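Local coordinates for DNA polymerase III, gamma subunit-related protein (PDB 2GNO), which is of unproven function but is related to the gamma subunit of DNA polymerase III and may bind DNA, at residues D27-P31 / V138-K142; L155-L159 / L180-M184; E158-L162 / Y207-R211; T168-A172 / K202-G206; L248-I252 / L287-L291. One frame throughout, in Å; residues are numbered along the deposited sequence. Where two conformers were deposited one is given.

Contact 1: D27-P31 / V138-K142; sequences DLSYP and VNVPK
The ring of Tyr30 lies over the side chain of Val140, whose CG2 methyl sits against one face, 3.9 Å from the ring centroid and 26° off its normal. That geometry is a CH-pi contact, displaced toward the CG end of the ring, where CG2 comes within 3.5 Å of Tyr30 CG. Tyr30 is thrown toward the loop because its CG stands anti to the backbone N (chi1 -166°). Farther along the ring, CE2 meets the carbonyl O of Asn139 at 3.3 Å and CB of Val138 at 3.9 Å, both approaching obliquely. Val138 also sends CG2 against Pro31. The same Val140 methyl reaches Asp27 OD2 at 3.4 Å. The other carboxylate oxygen, OD1, accepts from Ser29 N, an Asx turn, and from Tyr30 N one residue further, completing an Asx motif; it accepts from Phe166 N as well. Water joins the segments: one molecule, in the plane of the Tyr30 ring at its edge, lies 2.8 Å from Tyr30 OH and donates to Asn139 O. The contact joins the loop after strand 134-137, an outermost strand of the five-stranded parallel sheet, to the start of helix 30-43, in a fold consistent with the P-loop NTPase clan. The chemistry implies an apolar overlap, with the phenol hydroxyl and the Asn139 carbonyl linked through solvent.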
loop_
_atom_site.group_PDB
_atom_site.type_symbol
_atom_site.label_atom_id
_atom_site.label_comp_id
_atom_site.label_asym_id
_atom_site.label_seq_id
_atom_site.Cartn_x
_atom_site.Cartn_y
_atom_site.Cartn_z
ATOM N N ASP A 27 -5.385 4.312 6.817
ATOM C CA ASP A 27 -4.336 3.273 6.803
ATOM C C ASP A 27 -3.912 2.999 5.367
ATOM O O ASP A 27 -4.716 3.175 4.449
ATOM C CB ASP A 27 -4.813 2.003 7.535
ATOM C CG ASP A 27 -3.712 0.942 7.692
ATOM O OD1 ASP A 27 -3.399 0.225 6.727
ATOM O OD2 ASP A 27 -3.212 0.749 8.816
ATOM N N LEU A 28 -2.657 2.610 5.163
ATOM C CA LEU A 28 -2.146 2.346 3.797
ATOM C C LEU A 28 -2.757 1.140 3.092
ATOM O O LEU A 28 -2.907 1.156 1.864
ATOM C CB LEU A 28 -0.626 2.146 3.799
ATOM C CG LEU A 28 0.283 3.292 4.252
ATOM C CD1 LEU A 28 1.739 2.844 4.232
ATOM C CD2 LEU A 28 0.109 4.515 3.395
ATOM N N SER A 29 -3.086 0.101 3.865
ATOM C CA SER A 29 -3.657 -1.140 3.327
ATOM C C SER A 29 -4.984 -1.617 3.912
ATOM O O SER A 29 -5.589 -2.479 3.297
ATOM C CB SER A 29 -2.617 -2.260 3.463
ATOM O OG SER A 29 -2.244 -2.426 4.805
ATOM N N TYR A 30 -5.455 -1.082 5.049
ATOM C CA TYR A 30 -6.711 -1.558 5.639
ATOM C C TYR A 30 -7.923 -1.438 4.691
ATOM O O TYR A 30 -8.656 -2.390 4.617
ATOM C CB TYR A 30 -6.964 -0.969 7.024
ATOM C CG TYR A 30 -8.031 -1.632 7.858
ATOM C CD1 TYR A 30 -7.908 -2.966 8.254
ATOM C CD2 TYR A 30 -9.082 -0.894 8.382
ATOM C CE1 TYR A 30 -8.857 -3.566 9.089
ATOM C CE2 TYR A 30 -10.012 -1.469 9.229
ATOM C CZ TYR A 30 -9.902 -2.801 9.574
ATOM O OH TYR A 30 -10.852 -3.337 10.400
ATOM N N PRO A 31 -8.122 -0.288 3.980
ATOM C CA PRO A 31 -9.240 -0.213 3.009
ATOM C C PRO A 31 -9.208 -1.337 1.968
ATOM O O PRO A 31 -10.262 -1.899 1.669
ATOM C CB PRO A 31 -9.083 1.162 2.366
ATOM C CG PRO A 31 -8.374 1.981 3.460
ATOM C CD PRO A 31 -7.432 1.013 4.107
ATOM N N VAL A 138 -13.265 3.308 7.451
ATOM C CA VAL A 138 -12.685 2.172 8.192
ATOM C C VAL A 138 -11.418 2.576 8.943
ATOM O O VAL A 138 -10.568 3.289 8.406
ATOM C CB VAL A 138 -12.427 0.905 7.294
ATOM C CG1 VAL A 138 -13.735 0.361 6.769
ATOM C CG2 VAL A 138 -11.491 1.190 6.128
ATOM N N ASN A 139 -11.332 2.115 10.194
ATOM C CA ASN A 139 -10.219 2.375 11.115
ATOM C C ASN A 139 -9.741 1.057 11.683
ATOM O O ASN A 139 -10.560 0.220 12.042
ATOM C CB ASN A 139 -10.701 3.284 12.251
ATOM C CG ASN A 139 -11.058 4.676 11.763
ATOM O OD1 ASN A 139 -10.178 5.443 11.367
ATOM N ND2 ASN A 139 -12.346 5.020 11.818
ATOM N N VAL A 140 -8.428 0.867 11.732
ATOM C CA VAL A 140 -7.816 -0.357 12.253
ATOM C C VAL A 140 -8.076 -0.272 13.753
ATOM O O VAL A 140 -7.625 0.693 14.360
ATOM C CB VAL A 140 -6.293 -0.366 11.965
ATOM C CG1 VAL A 140 -5.585 -1.519 12.646
ATOM C CG2 VAL A 140 -6.015 -0.387 10.456
ATOM N N PRO A 141 -8.809 -1.245 14.355
ATOM C CA PRO A 141 -9.102 -1.131 15.794
ATOM C C PRO A 141 -7.885 -1.149 16.710
ATOM O O PRO A 141 -6.860 -1.735 16.359
ATOM C CB PRO A 141 -9.985 -2.355 16.085
ATOM C CG PRO A 141 -10.412 -2.867 14.789
ATOM C CD PRO A 141 -9.378 -2.482 13.797
ATOM N N LYS A 142 -8.025 -0.509 17.881
ATOM C CA LYS A 142 -6.954 -0.448 18.882
ATOM C C LYS A 142 -6.531 -1.844 19.314
ATOM O O LYS A 142 -5.346 -2.107 19.473
ATOM C CB LYS A 142 -7.391 0.364 20.105
HETATM O O HOH W 1 -8.213 3.015 7.936
HETATM O O HOH W 2 -12.895 -1.661 11.397
#

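Contact 2: L155-L159 / L180-M184; sequences LWEEL and LSGLM
Leu155 pushes its forked end into a shallow hollow on helix 166-189 formed by Leu180, Ser181 and Met184. Its CD1 branch lies alongside Leu180, 3.7 Å from Leu180 CD2, the two side chains sliding past each other in opposite directions. Its CD2 branch turns to the selenium of Met184, a selenomethionine, with CD2 and SE 4.0 Å apart. Ser181 OG lies 3.5 Å from Leu155 CD1 and close to CD2 as well. OG is hydrogen-bonded to Ala177 O, one turn back on its own helix; against the Leu155 methyls it makes plain van der Waals contact. Leu180 supplies the answering bump: CD2 lies between Leu155 and Leu159 and meets Leu159 CD1 tip to tip at 4.0 Å. With CG anti to the backbone N (chi1 -179°), Leu180 extends far enough to touch both. At the more exposed border, Met184 bends at chi3 (64°) and brings CE to 3.2 Å from Glu158 OE2, a close methyl-to-oxygen approach. Both segments belong to the region assigned to the AAA+ lid family, and the contact packs the short helix 155-158 against the long helix 166-189. Helix 203-219 adjoins the same apolar layer through Leu208, which touches Leu159, Leu180 and Leu183, while Ile152 of helix 142-152 packs on Leu180.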
loop_
_atom_site.group_PDB
_atom_site.type_symbol
_atom_site.label_atom_id
_atom_site.label_comp_id
_atom_site.label_asym_id
_atom_site.label_seq_id
_atom_site.Cartn_x
_atom_site.Cartn_y
_atom_site.Cartn_z
ATOM N N LEU A 155 9.898 -5.450 18.851
ATOM C CA LEU A 155 9.937 -5.318 17.390
ATOM C C LEU A 155 8.903 -4.327 16.815
ATOM O O LEU A 155 9.122 -3.770 15.743
ATOM C CB LEU A 155 9.742 -6.701 16.750
ATOM C CG LEU A 155 10.754 -7.805 17.121
ATOM C CD1 LEU A 155 10.330 -9.145 16.593
ATOM C CD2 LEU A 155 12.168 -7.452 16.662
ATOM N N TRP A 156 7.784 -4.130 17.513
ATOM C CA TRP A 156 6.740 -3.193 17.094
ATOM C C TRP A 156 7.256 -1.751 17.093
ATOM O O TRP A 156 7.072 -1.021 16.122
ATOM C CB TRP A 156 5.517 -3.325 18.003
ATOM C CG TRP A 156 4.368 -2.422 17.627
ATOM C CD1 TRP A 156 4.101 -1.184 18.139
ATOM C CD2 TRP A 156 3.342 -2.678 16.654
ATOM N NE1 TRP A 156 2.965 -0.664 17.561
ATOM C CE2 TRP A 156 2.488 -1.555 16.640
ATOM C CE3 TRP A 156 3.056 -3.746 15.806
ATOM C CZ2 TRP A 156 1.373 -1.473 15.808
ATOM C CZ3 TRP A 156 1.942 -3.662 14.983
ATOM C CH2 TRP A 156 1.115 -2.535 14.996
ATOM N N GLU A 157 7.906 -1.343 18.179
ATOM C CA GLU A 157 8.472 0.007 18.265
ATOM C C GLU A 157 9.670 0.165 17.305
ATOM O O GLU A 157 9.964 1.266 16.847
ATOM C CB GLU A 157 8.838 0.397 19.712
ATOM C CG GLU A 157 7.629 0.743 20.635
ATOM C CD GLU A 157 6.679 -0.416 20.948
ATOM O OE1 GLU A 157 7.108 -1.593 20.944
ATOM O OE2 GLU A 157 5.496 -0.139 21.246
ATOM N N GLU A 158 10.331 -0.951 17.003
ATOM C CA GLU A 158 11.486 -1.015 16.098
ATOM C C GLU A 158 11.097 -0.974 14.606
ATOM O O GLU A 158 11.945 -0.760 13.737
ATOM C CB GLU A 158 12.242 -2.303 16.461
ATOM C CG GLU A 158 13.576 -2.560 15.801
ATOM C CD GLU A 158 14.380 -3.681 16.503
ATOM O OE1 GLU A 158 14.347 -3.796 17.757
ATOM O OE2 GLU A 158 15.098 -4.424 15.804
ATOM N N LEU A 159 9.808 -1.147 14.302
ATOM C CA LEU A 159 9.290 -1.149 12.933
ATOM C C LEU A 159 8.089 -0.203 12.851
ATOM O O LEU A 159 6.948 -0.660 12.789
ATOM C CB LEU A 159 8.901 -2.576 12.587
ATOM C CG LEU A 159 10.032 -3.603 12.632
ATOM C CD1 LEU A 159 9.453 -4.993 12.430
ATOM C CD2 LEU A 159 11.118 -3.298 11.614
ATOM N N LEU A 180 10.337 -13.235 12.881
ATOM C CA LEU A 180 10.498 -11.838 12.470
ATOM C C LEU A 180 11.937 -11.458 12.760
ATOM O O LEU A 180 12.616 -10.933 11.889
ATOM C CB LEU A 180 9.503 -10.905 13.175
ATOM C CG LEU A 180 9.557 -9.413 12.816
ATOM C CD1 LEU A 180 9.527 -9.142 11.316
ATOM C CD2 LEU A 180 8.401 -8.699 13.498
ATOM N N SER A 181 12.414 -11.746 13.972
ATOM C CA SER A 181 13.809 -11.469 14.320
ATOM C C SER A 181 14.731 -12.277 13.414
ATOM O O SER A 181 15.735 -11.756 12.962
ATOM C CB SER A 181 14.093 -11.762 15.777
ATOM O OG SER A 181 13.346 -10.886 16.596
ATOM N N GLY A 182 14.371 -13.533 13.127
ATOM C CA GLY A 182 15.167 -14.376 12.224
ATOM C C GLY A 182 15.231 -13.849 10.787
ATOM O O GLY A 182 16.255 -14.010 10.113
ATOM N N LEU A 183 14.133 -13.259 10.307
ATOM C CA LEU A 183 14.079 -12.679 8.954
ATOM C C LEU A 183 14.972 -11.439 8.891
ATOM O O LEU A 183 15.648 -11.187 7.885
ATOM C CB LEU A 183 12.635 -12.317 8.550
ATOM C CG LEU A 183 12.418 -11.688 7.163
ATOM C CD1 LEU A 183 12.988 -12.570 6.076
ATOM C CD2 LEU A 183 10.958 -11.407 6.897
HETATM N N MSE A 184 14.946 -10.650 9.960
HETATM C CA MSE A 184 15.791 -9.460 10.053
HETATM C C MSE A 184 17.274 -9.852 10.002
HETATM O O MSE A 184 18.056 -9.181 9.327
HETATM C CB MSE A 184 15.448 -8.645 11.302
HETATM C CG MSE A 184 14.084 -8.005 11.180
HETATM SE SE MSE A 184 13.406 -7.314 12.819
HETATM C CE MSE A 184 14.623 -6.081 13.108
#

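Contact 3: E158-L162 / Y207-R211; sequences ELPLL and YLACR
Leu161 lies along one face of the Tyr207 ring: CD2 stands 3.6 Å from the centroid, 17° off the normal, and CB is 3.4 Å from Tyr207 CZ. Tyr207 OH accepts a nearly straight bond from Leu161 N (3.2 Å, 167°) and is also hydrogen-bonded to Glu255. Here the turn after helix 155-158, in the region assigned to the AAA+ lid, is pinned to helix 203-219, which packs on helix 239-254 through Tyr207 and Cys210. A phenylalanine at Tyr207 would probably leave Leu161 N and Glu255 without their shared hydroxyl partner. Leu159 CD2 bridges toward the looser side, touching Leu208 CD2 at 3.7 Å. Arg211 was modelled in two conformers, so its placement is less certain; in the one described, CD backs the opposite face of the Tyr207 ring and Leu159 CD2 lies over a face of the guanidinium. On the solvent side, at exposed Glu158, OE2 and Arg211 NH2 of that conformer remain 4.4 Å apart, too far and too far out of plane for a salt bridge.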
loop_
_atom_site.group_PDB
_atom_site.type_symbol
_atom_site.label_atom_id
_atom_site.label_comp_id
_atom_site.label_asym_id
_atom_site.label_seq_id
_atom_site.Cartn_x
_atom_site.Cartn_y
_atom_site.Cartn_z
ATOM N N GLU A 158 10.331 -0.951 17.003
ATOM C CA GLU A 158 11.486 -1.015 16.098
ATOM C C GLU A 158 11.097 -0.974 14.606
ATOM O O GLU A 158 11.945 -0.760 13.737
ATOM C CB GLU A 158 12.242 -2.303 16.461
ATOM C CG GLU A 158 13.576 -2.560 15.801
ATOM C CD GLU A 158 14.380 -3.681 16.503
ATOM O OE1 GLU A 158 14.347 -3.796 17.757
ATOM O OE2 GLU A 158 15.098 -4.424 15.804
ATOM N N LEU A 159 9.808 -1.147 14.302
ATOM C CA LEU A 159 9.290 -1.149 12.933
ATOM C C LEU A 159 8.089 -0.203 12.851
ATOM O O LEU A 159 6.948 -0.660 12.789
ATOM C CB LEU A 159 8.901 -2.576 12.587
ATOM C CG LEU A 159 10.032 -3.603 12.632
ATOM C CD1 LEU A 159 9.453 -4.993 12.430
ATOM C CD2 LEU A 159 11.118 -3.298 11.614
ATOM N N PRO A 160 8.331 1.120 12.835
ATOM C CA PRO A 160 7.246 2.103 12.794
ATOM C C PRO A 160 6.209 2.001 11.664
ATOM O O PRO A 160 5.093 2.486 11.855
ATOM C CB PRO A 160 7.994 3.433 12.701
ATOM C CG PRO A 160 9.298 3.167 13.304
ATOM C CD PRO A 160 9.637 1.806 12.831
ATOM N N LEU A 161 6.552 1.401 10.517
ATOM C CA LEU A 161 5.583 1.257 9.408
ATOM C C LEU A 161 4.358 0.411 9.743
ATOM O O LEU A 161 3.289 0.644 9.163
ATOM C CB LEU A 161 6.233 0.632 8.158
ATOM C CG LEU A 161 5.378 0.276 6.904
ATOM C CD1 LEU A 161 4.624 1.474 6.304
ATOM C CD2 LEU A 161 6.242 -0.349 5.833
ATOM N N LEU A 162 4.507 -0.536 10.671
ATOM C CA LEU A 162 3.428 -1.453 11.025
ATOM C C LEU A 162 2.167 -0.772 11.523
ATOM O O LEU A 162 1.073 -1.236 11.242
ATOM C CB LEU A 162 3.890 -2.526 12.013
ATOM C CG LEU A 162 5.153 -3.324 11.690
ATOM C CD1 LEU A 162 5.270 -4.498 12.655
ATOM C CD2 LEU A 162 5.188 -3.813 10.283
ATOM N N TYR A 207 10.086 -3.995 3.027
ATOM C CA TYR A 207 10.307 -3.001 4.080
ATOM C C TYR A 207 11.579 -3.300 4.874
ATOM O O TYR A 207 12.395 -2.401 5.087
ATOM C CB TYR A 207 9.063 -2.926 4.974
ATOM C CG TYR A 207 9.208 -2.112 6.228
ATOM C CD1 TYR A 207 9.713 -0.816 6.184
ATOM C CD2 TYR A 207 8.743 -2.595 7.450
ATOM C CE1 TYR A 207 9.839 -0.060 7.341
ATOM C CE2 TYR A 207 8.839 -1.842 8.601
ATOM C CZ TYR A 207 9.391 -0.577 8.548
ATOM O OH TYR A 207 9.445 0.194 9.684
ATOM N N LEU A 208 11.725 -4.562 5.286
ATOM C CA LEU A 208 12.892 -5.031 6.006
ATOM C C LEU A 208 14.132 -4.956 5.141
ATOM O O LEU A 208 15.203 -4.606 5.641
ATOM C CB LEU A 208 12.669 -6.446 6.595
ATOM C CG LEU A 208 11.526 -6.549 7.628
ATOM C CD1 LEU A 208 11.367 -7.964 8.190
ATOM C CD2 LEU A 208 11.716 -5.570 8.772
ATOM N N ALA A 209 14.012 -5.243 3.848
ATOM C CA ALA A 209 15.171 -5.133 2.946
ATOM C C ALA A 209 15.566 -3.661 2.807
ATOM O O ALA A 209 16.759 -3.349 2.763
ATOM C CB ALA A 209 14.865 -5.739 1.599
ATOM N N CYS A 210 14.580 -2.768 2.702
ATOM C CA CYS A 210 14.864 -1.319 2.640
ATOM C C CYS A 210 15.557 -0.856 3.925
ATOM O O CYS A 210 16.519 -0.115 3.842
ATOM C CB CYS A 210 13.639 -0.488 2.322
ATOM S SG CYS A 210 13.237 -0.618 0.573
ATOM N N ARG A 211 15.046 -1.274 5.082
ATOM C CA ARG A 211 15.655 -0.935 6.372
ATOM C C ARG A 211 17.110 -1.398 6.418
ATOM O O ARG A 211 17.994 -0.648 6.835
ATOM C CB ARG A 211 14.880 -1.539 7.551
ATOM C CG ARG A 211 13.601 -0.800 7.904
ATOM C CD ARG A 211 12.887 -1.354 9.141
ATOM N NE ARG A 211 13.729 -1.406 10.353
ATOM C CZ ARG A 211 14.438 -2.462 10.792
ATOM N NH1 ARG A 211 14.479 -3.628 10.148
ATOM N NH2 ARG A 211 15.139 -2.355 11.905
#

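Contact 4: T168-A172 / K202-G206; sequences TALEA and KGLEG
Leu204 presents its side chain to helix 166-189, where Thr168, Glu171 and Ala172 receive it. Standing with CG anti to the backbone N (chi1 -174°), it splits its branches: CD1 goes to Thr168 CG2 at 3.9 Å, and CD2 approaches Glu171 CB at 4.0 Å, with Ala172 beside it. Glu171 slides past Leu204 in the opposite direction and brings its carboxylate to the start of helix 203-219. There OE2 accepts from Leu204 N at 3.0 Å, with an N-H...O angle of 160°, the donor lying 38° out of the carboxylate plane. OE1 receives a water proton, and that water accepts from Glu205 N at 3.0 Å; the carboxylate thus serves two successive amides. The start of a helix would probably help stabilise its negative charge. Gly203 lies within 3.5 Å of Glu171 OE2 through its CA, so close that a CB there would run into this oxygen. Thr168 lays CG2 against the Leu204 backbone, 3.6 Å from CA, while its hydroxyl bonds to Asp165. The contact packs helix 166-189, here in the region assigned to the AAA+ lid family, against the first turn of helix 203-219; Leu175 and Leu180 extend the packing round Leu204, and Leu162 packs on Thr168 and Ala172.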
loop_
_atom_site.group_PDB
_atom_site.type_symbol
_atom_site.label_atom_id
_atom_site.label_comp_id
_atom_site.label_asym_id
_atom_site.label_seq_id
_atom_site.Cartn_x
_atom_site.Cartn_y
_atom_site.Cartn_z
ATOM N N THR A 168 1.143 -5.426 6.345
ATOM C CA THR A 168 2.523 -5.690 6.747
ATOM C C THR A 168 2.512 -5.997 8.251
ATOM O O THR A 168 3.212 -6.899 8.719
ATOM C CB THR A 168 3.414 -4.490 6.363
ATOM O OG1 THR A 168 3.290 -4.268 4.960
ATOM C CG2 THR A 168 4.862 -4.744 6.684
ATOM N N ALA A 169 1.687 -5.270 8.996
ATOM C CA ALA A 169 1.531 -5.539 10.445
ATOM C C ALA A 169 0.975 -6.957 10.637
ATOM O O ALA A 169 1.364 -7.645 11.568
ATOM C CB ALA A 169 0.616 -4.542 11.079
ATOM N N LEU A 170 0.074 -7.390 9.742
ATOM C CA LEU A 170 -0.500 -8.740 9.794
ATOM C C LEU A 170 0.562 -9.794 9.432
ATOM O O LEU A 170 0.593 -10.834 10.060
ATOM C CB LEU A 170 -1.724 -8.859 8.862
ATOM C CG LEU A 170 -2.474 -10.200 8.821
ATOM C CD1 LEU A 170 -2.963 -10.576 10.197
ATOM C CD2 LEU A 170 -3.634 -10.142 7.832
ATOM N N GLU A 171 1.408 -9.557 8.416
ATOM C CA GLU A 171 2.484 -10.537 8.075
ATOM C C GLU A 171 3.452 -10.700 9.258
ATOM O O GLU A 171 3.985 -11.781 9.478
ATOM C CB GLU A 171 3.352 -10.108 6.892
ATOM C CG GLU A 171 2.682 -9.896 5.593
ATOM C CD GLU A 171 3.652 -9.330 4.569
ATOM O OE1 GLU A 171 4.529 -10.074 4.083
ATOM O OE2 GLU A 171 3.511 -8.138 4.228
ATOM N N ALA A 172 3.707 -9.602 9.974
ATOM C CA ALA A 172 4.587 -9.609 11.141
ATOM C C ALA A 172 3.920 -10.449 12.231
ATOM O O ALA A 172 4.571 -11.282 12.847
ATOM C CB ALA A 172 4.855 -8.193 11.618
ATOM N N LYS A 202 6.841 -6.225 -2.350
ATOM C CA LYS A 202 5.720 -5.691 -1.597
ATOM C C LYS A 202 5.782 -6.165 -0.153
ATOM O O LYS A 202 6.500 -7.104 0.200
ATOM C CB LYS A 202 4.400 -6.163 -2.196
ATOM N N GLY A 203 5.044 -5.471 0.688
ATOM C CA GLY A 203 4.930 -5.844 2.075
ATOM C C GLY A 203 6.135 -5.819 2.977
ATOM O O GLY A 203 7.028 -4.996 2.800
ATOM N N LEU A 204 6.120 -6.746 3.935
ATOM C CA LEU A 204 7.129 -6.889 4.966
ATOM C C LEU A 204 8.538 -7.120 4.499
ATOM O O LEU A 204 9.444 -6.392 4.947
ATOM C CB LEU A 204 6.753 -8.021 5.944
ATOM C CG LEU A 204 7.636 -8.219 7.190
ATOM C CD1 LEU A 204 7.686 -6.974 8.060
ATOM C CD2 LEU A 204 7.113 -9.351 7.989
ATOM N N GLU A 205 8.749 -8.105 3.622
ATOM C CA GLU A 205 10.125 -8.382 3.221
ATOM C C GLU A 205 10.754 -7.165 2.514
ATOM O O GLU A 205 11.886 -6.839 2.828
ATOM C CB GLU A 205 10.266 -9.746 2.536
ATOM C CG GLU A 205 11.711 -10.282 2.471
ATOM C CD GLU A 205 11.806 -11.808 2.265
ATOM O OE1 GLU A 205 10.819 -12.527 2.512
ATOM O OE2 GLU A 205 12.900 -12.304 1.925
ATOM N N GLY A 206 10.020 -6.474 1.655
ATOM C CA GLY A 206 10.533 -5.279 1.014
ATOM C C GLY A 206 10.917 -4.178 2.005
ATOM O O GLY A 206 11.934 -3.505 1.827
HETATM O O HOH W 3 6.736 -10.023 2.611
#

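Contact 5: L248-I252 / L287-L291; sequences LTRII and LMNIL
Ile290 points into the groove between Leu248, Thr249 and Ile252 and meets two of them crosswise. Its CD1 tip comes 3.5 Å from Thr249 OG1, the two side chains crossing at about a right angle, and also reaches Leu248 CB at 3.9 Å. The hydroxyl is bonded to Ile245 O on its own helix. CG1 of Ile290 occupies the crowded position between backbone N and carbonyl carbon (chi1 69°), which directs CD1 to this spot. Ile252 comes in from the other helix, also roughly perpendicular to Ile290, and sets CD1 3.8 Å from Ile290 CB and 3.5 Å from the Ile290 carbonyl O. The segments of helices 239-254 and 283-298 run nearly parallel, 16° apart, their segment axes 10.6 Å apart at closest approach, in the all-helical C-terminal domain of the gamma-subunit-related family. Shortening Ile290 to an alanine would probably open a gap beside Leu248 CB and Thr249 OG1, where CD1 had packed, and remove the CG1 contact with Ile252. Leu248 turns its CD1 branch obliquely to Leu287 CD1 at 3.9 Å and, more distantly, to Leu291 CD2 at 4.2 Å. Leu214 of helix 203-219 touches both Leu248 and Leu291, and Leu270 of helix 261-274 packs on Ile290.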
loop_
_atom_site.group_PDB
_atom_site.type_symbol
_atom_site.label_atom_id
_atom_site.label_comp_id
_atom_site.label_asym_id
_atom_site.label_seq_id
_atom_site.Cartn_x
_atom_site.Cartn_y
_atom_site.Cartn_z
ATOM N N LEU A 248 12.712 4.784 0.352
ATOM C CA LEU A 248 13.743 5.135 1.318
ATOM C C LEU A 248 13.444 6.487 1.978
ATOM O O LEU A 248 13.631 6.623 3.185
ATOM C CB LEU A 248 15.135 5.120 0.676
ATOM C CG LEU A 248 15.645 3.773 0.145
ATOM C CD1 LEU A 248 17.075 3.935 -0.328
ATOM C CD2 LEU A 248 15.580 2.677 1.195
ATOM N N THR A 249 12.979 7.461 1.193
ATOM C CA THR A 249 12.629 8.788 1.711
ATOM C C THR A 249 11.604 8.653 2.819
ATOM O O THR A 249 11.754 9.284 3.869
ATOM C CB THR A 249 12.132 9.701 0.584
ATOM O OG1 THR A 249 13.199 9.899 -0.337
ATOM C CG2 THR A 249 11.693 11.061 1.116
ATOM N N ARG A 250 10.586 7.802 2.603
ATOM C CA ARG A 250 9.553 7.541 3.627
ATOM C C ARG A 250 10.144 6.921 4.891
ATOM O O ARG A 250 9.829 7.375 5.992
ATOM C CB ARG A 250 8.377 6.716 3.077
ATOM C CG ARG A 250 7.575 7.494 2.066
ATOM C CD ARG A 250 6.376 6.747 1.517
ATOM N NE ARG A 250 5.680 7.546 0.511
ATOM C CZ ARG A 250 4.705 8.412 0.782
ATOM N N ILE A 251 11.028 5.937 4.738
ATOM C CA ILE A 251 11.675 5.298 5.895
ATOM C C ILE A 251 12.584 6.290 6.629
ATOM O O ILE A 251 12.514 6.393 7.846
ATOM C CB ILE A 251 12.439 4.006 5.493
ATOM C CG1 ILE A 251 11.443 2.947 5.028
ATOM C CG2 ILE A 251 13.255 3.458 6.691
ATOM C CD1 ILE A 251 12.070 1.739 4.399
ATOM N N ILE A 252 13.409 7.037 5.894
ATOM C CA ILE A 252 14.310 8.042 6.499
ATOM C C ILE A 252 13.491 9.091 7.263
ATOM O O ILE A 252 13.867 9.459 8.377
ATOM C CB ILE A 252 15.212 8.715 5.408
ATOM C CG1 ILE A 252 16.168 7.675 4.793
ATOM C CG2 ILE A 252 16.016 9.837 5.987
ATOM C CD1 ILE A 252 16.811 8.098 3.519
ATOM N N LEU A 287 19.196 10.260 -4.583
ATOM C CA LEU A 287 19.507 9.092 -3.745
ATOM C C LEU A 287 20.724 9.389 -2.863
ATOM O O LEU A 287 20.696 9.157 -1.675
ATOM C CB LEU A 287 19.734 7.842 -4.604
ATOM C CG LEU A 287 19.933 6.494 -3.865
ATOM C CD1 LEU A 287 18.713 6.117 -3.077
ATOM C CD2 LEU A 287 20.233 5.405 -4.862
HETATM N N MSE A 288 21.766 9.962 -3.459
HETATM C CA MSE A 288 22.966 10.346 -2.744
HETATM C C MSE A 288 22.662 11.251 -1.573
HETATM O O MSE A 288 23.164 11.040 -0.474
HETATM C CB MSE A 288 23.906 11.121 -3.667
HETATM C CG MSE A 288 25.225 11.412 -3.013
HETATM SE SE MSE A 288 26.359 12.340 -4.202
HETATM C CE MSE A 288 25.536 14.124 -4.216
ATOM N N ASN A 289 21.835 12.259 -1.822
ATOM C CA ASN A 289 21.472 13.219 -0.789
ATOM C C ASN A 289 20.637 12.635 0.355
ATOM O O ASN A 289 20.939 12.931 1.485
ATOM C CB ASN A 289 20.811 14.457 -1.410
ATOM C CG ASN A 289 21.797 15.326 -2.226
ATOM O OD1 ASN A 289 22.954 15.530 -1.845
ATOM N ND2 ASN A 289 21.296 15.913 -3.297
ATOM N N ILE A 290 19.616 11.824 0.071
ATOM C CA ILE A 290 18.784 11.247 1.153
ATOM C C ILE A 290 19.616 10.297 2.031
ATOM O O ILE A 290 19.517 10.322 3.253
ATOM C CB ILE A 290 17.474 10.555 0.639
ATOM C CG1 ILE A 290 17.725 9.254 -0.145
ATOM C CG2 ILE A 290 16.643 11.535 -0.195
ATOM C CD1 ILE A 290 16.455 8.535 -0.577
ATOM N N LEU A 291 20.427 9.470 1.389
ATOM C CA LEU A 291 21.299 8.519 2.072
ATOM C C LEU A 291 22.345 9.225 2.916
ATOM O O LEU A 291 22.630 8.775 4.038
ATOM C CB LEU A 291 21.980 7.595 1.067
ATOM C CG LEU A 291 21.109 6.590 0.359
ATOM C CD1 LEU A 291 21.924 5.861 -0.695
ATOM C CD2 LEU A 291 20.505 5.589 1.344
#

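In the fold
Contact 1 comes first along the chain, at the border of the parallel sheet domain; contacts 2, 3 and 4 follow, contact 2 within the lid region and contacts 3 and 4 joining it to helix 203-219; contact 5 closes the series in the C-terminal domain. Contacts 2 and 3 start from the same stretch, sharing Glu158 and Leu159, with centres 8 Å apart, and both segments of contact 4 fall between those of contact 3. Contacts 2 and 4 share helix 166-189. Contact 3 touches every other contact; through Leu28 of contact 1 and Ile251 of contact 5 it links sheet region, lid helices and C-terminal helices, whereas contacts 1 and 5, with centres about 26 Å apart, do not meet.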